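Local coordinates for beta-N-acetylhexosaminidase (Thermotoga neapolitana, PDB 5C0Q), which probably hydrolyses terminal non-reducing N-acetyl-D-hexosamine residues from N-acetyl-beta-D-hexosaminides, as a member of glycosyl hydrolase family 3, at residues 101-106 and 153-158. Numbering follows the deposited sequence.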
ATOM      1  N   ARG B 101       7.215  -6.943   6.774  1.00 11.91           N
ATOM      2  CA  ARG B 101       6.388  -8.021   6.273  1.00 14.24           C
ATOM      3  C   ARG B 101       5.709  -7.677   4.946  1.00 14.04           C
ATOM      4  O   ARG B 101       5.747  -8.442   3.998  1.00 17.87           O
ATOM      5  CB  ARG B 101       5.360  -8.388   7.324  1.00 14.72           C
ATOM      6  CG  ARG B 101       4.776  -9.727   7.144  1.00 20.08           C
ATOM      7  CD  ARG B 101       4.124 -10.178   8.433  1.00 28.95           C
ATOM      8  NE  ARG B 101       3.780 -11.590   8.365  1.00 32.32           N
ATOM      9  CZ  ARG B 101       2.540 -12.028   8.214  1.00 33.38           C
ATOM     10  NH1 ARG B 101       1.534 -11.160   8.134  1.00 27.34           N
ATOM     11  NH2 ARG B 101       2.310 -13.328   8.148  1.00 40.18           N
ATOM     12  N   ILE B 102       5.109  -6.505   4.903  1.00 14.29           N
ATOM     13  CA  ILE B 102       4.579  -5.947   3.696  1.00 10.77           C
ATOM     14  C   ILE B 102       5.630  -5.835   2.599  1.00 11.84           C
ATOM     15  O   ILE B 102       5.362  -6.223   1.470  1.00 14.83           O
ATOM     16  CB  ILE B 102       3.974  -4.570   3.959  1.00 10.49           C
ATOM     17  CG1 ILE B 102       2.672  -4.692   4.753  1.00 10.64           C
ATOM     18  CG2 ILE B 102       3.715  -3.881   2.684  1.00  9.99           C
ATOM     19  CD1 ILE B 102       2.055  -3.382   5.090  1.00 10.64           C
ATOM     20  N   MET B 103       6.822  -5.337   2.929  1.00 13.11           N
ATOM     21  CA  MET B 103       7.906  -5.206   1.970  1.00 11.22           C
ATOM     22  C   MET B 103       8.308  -6.561   1.421  1.00 16.28           C
ATOM     23  O   MET B 103       8.540  -6.718   0.226  1.00 18.65           O
ATOM     24  CB  MET B 103       9.151  -4.537   2.614  1.00 13.30           C
ATOM     25  CG  MET B 103       9.078  -3.066   2.879  1.00  9.58           C
ATOM     26  SD  MET B 103      10.348  -2.481   4.014  1.00 13.32           S
ATOM     27  CE  MET B 103       9.890  -0.809   4.234  1.00  9.69           C
ATOM     28  N   ASN B 104       8.374  -7.538   2.320  1.00 16.05           N
ATOM     29  CA  ASN B 104       8.833  -8.861   1.989  1.00 14.92           C
ATOM     30  C   ASN B 104       7.831  -9.544   1.059  1.00 17.49           C
ATOM     31  O   ASN B 104       8.232 -10.221   0.118  1.00 20.62           O
ATOM     32  CB  ASN B 104       9.085  -9.689   3.264  1.00 16.78           C
ATOM     33  CG  ASN B 104       9.384 -11.159   2.961  1.00 18.99           C
ATOM     34  OD1 ASN B 104       8.468 -11.948   2.783  1.00 20.95           O
ATOM     35  ND2 ASN B 104      10.644 -11.516   2.886  1.00 14.48           N
ATOM     36  N   THR B 105       6.540  -9.322   1.300  1.00 14.91           N
ATOM     37  CA  THR B 105       5.512  -9.805   0.409  1.00 15.85           C
ATOM     38  C   THR B 105       5.613  -9.220  -1.001  1.00 17.70           C
ATOM     39  O   THR B 105       5.424  -9.925  -1.966  1.00 24.90           O
ATOM     40  CB  THR B 105       4.117  -9.487   0.942  1.00 16.09           C
ATOM     41  OG1 THR B 105       4.011  -9.901   2.298  1.00 18.05           O
ATOM     42  CG2 THR B 105       3.086 -10.202   0.146  1.00 16.75           C
ATOM     43  N   LEU B 106       5.937  -7.946  -1.138  1.00 16.45           N
ATOM     44  CA  LEU B 106       6.048  -7.362  -2.466  1.00 14.68           C
ATOM     45  C   LEU B 106       7.246  -7.852  -3.260  1.00 17.56           C
ATOM     46  O   LEU B 106       7.208  -7.789  -4.468  1.00 18.38           O
ATOM     47  CB  LEU B 106       6.111  -5.833  -2.377  1.00 12.52           C
ATOM     48  CG  LEU B 106       4.923  -5.162  -1.709  1.00 12.89           C
ATOM     49  CD1 LEU B 106       5.219  -3.781  -1.341  1.00 10.35           C
ATOM     50  CD2 LEU B 106       3.786  -5.167  -2.688  1.00 12.01           C
ATOM     51  N   GLY B 153       9.993  -9.398  10.220  1.00 16.70           N
ATOM     52  CA  GLY B 153       9.154  -9.137   9.081  1.00 13.68           C
ATOM     53  C   GLY B 153       9.674  -9.702   7.776  1.00 14.95           C
ATOM     54  O   GLY B 153       8.946  -9.797   6.845  1.00 16.96           O
ATOM     55  N   GLY B 154      10.949 -10.018   7.671  1.00 15.31           N
ATOM     56  CA  GLY B 154      11.409 -10.648   6.462  1.00 14.08           C
ATOM     57  C   GLY B 154      12.323  -9.794   5.628  1.00 14.33           C
ATOM     58  O   GLY B 154      12.615 -10.091   4.496  1.00 13.40           O
ATOM     59  N   VAL B 155      12.792  -8.713   6.198  1.00 17.53           N
ATOM     60  CA  VAL B 155      13.666  -7.845   5.453  1.00 15.74           C
ATOM     61  C   VAL B 155      14.937  -7.536   6.233  1.00 15.89           C
ATOM     62  O   VAL B 155      14.897  -7.361   7.433  1.00 19.58           O
ATOM     63  CB  VAL B 155      12.837  -6.604   5.076  1.00 14.60           C
ATOM     64  CG1 VAL B 155      13.448  -5.341   5.549  1.00 15.26           C
ATOM     65  CG2 VAL B 155      12.565  -6.608   3.616  1.00 14.68           C
ATOM     66  N   ILE B 156      16.080  -7.544   5.577  1.00 15.14           N
ATOM     67  CA  ILE B 156      17.349  -7.205   6.261  1.00 13.55           C
ATOM     68  C   ILE B 156      17.589  -5.711   6.433  1.00 16.07           C
ATOM     69  O   ILE B 156      17.627  -4.989   5.460  1.00 17.58           O
ATOM     70  CB  ILE B 156      18.548  -7.761   5.506  1.00 15.21           C
ATOM     71  CG1 ILE B 156      18.520  -9.271   5.546  1.00 14.38           C
ATOM     72  CG2 ILE B 156      19.849  -7.358   6.159  1.00 14.80           C
ATOM     73  CD1 ILE B 156      19.479  -9.852   4.556  1.00 24.01           C
ATOM     74  N   PRO B 157      17.806  -5.253   7.667  1.00 18.88           N
ATOM     75  CA  PRO B 157      18.057  -3.815   7.837  1.00 13.47           C
ATOM     76  C   PRO B 157      19.436  -3.364   7.438  1.00 14.24           C
ATOM     77  O   PRO B 157      20.386  -4.120   7.358  1.00 19.26           O
ATOM     78  CB  PRO B 157      17.833  -3.595   9.336  1.00 13.28           C
ATOM     79  CG  PRO B 157      18.125  -4.894   9.952  1.00 14.30           C
ATOM     80  CD  PRO B 157      17.737  -5.958   8.960  1.00 15.71           C
ATOM     81  N   CYS B 158      19.508  -2.085   7.149  1.00 13.89           N
ATOM     82  CA  CYS B 158      20.767  -1.436   6.864  1.00 12.56           C
ATOM     83  C   CYS B 158      20.830  -0.139   7.657  1.00 16.02           C
ATOM     84  O   CYS B 158      20.154   0.827   7.342  1.00 17.83           O
ATOM     85  CB  CYS B 158      20.932  -1.164   5.377  1.00 14.14           C
ATOM     86  SG  CYS B 158      22.564  -0.510   4.945  1.00 14.55           S
TER
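The side-chain amide of N104 turns one face to G154, whose CA stands 4.1 Å from N104 CG, while ND2 reaches G154 O and OD1 bonds to NH1 of R101 of the second subunit. The contact belongs to the TIM-barrel domain of this family 3 hydrolase: the last turns of helix 90-106 meet the Schellman motif that ends helix 136-153 and leads into barrel strand 156-162. The bond from N104 ND2 to G154 O measures 2.9 Å but is bent, 142° at the hydrogen, and the carbonyl oxygen sits somewhat out of the amide plane. The amide is carried across to the turn because N104 CG stands anti to the backbone N (chi1 172°). G154 has positive phi, and a side chain there would run into both N104 CG and the carbonyl of G153, two reasons for a glycine. With an alanine here in place of N104 the amide is gone, which is likely to leave G154 O without this donor and NH1 of R101 of the second subunit with one acceptor fewer. One turn earlier, R101 CA makes a CH...O contact of 3.2 Å with G153 O; the same oxygen has N104 CB at 3.6 Å. R101 O accepts from T105 N and, at 2.8 Å, from T105 OG1, which approach from opposite faces of the carbonyl. Beyond the polar pair the contact turns apolar; M103 and V155 both rest on V111 of the neighbouring strand 110-111, and M103 CB meets V155 CG2 at 4.1 Å.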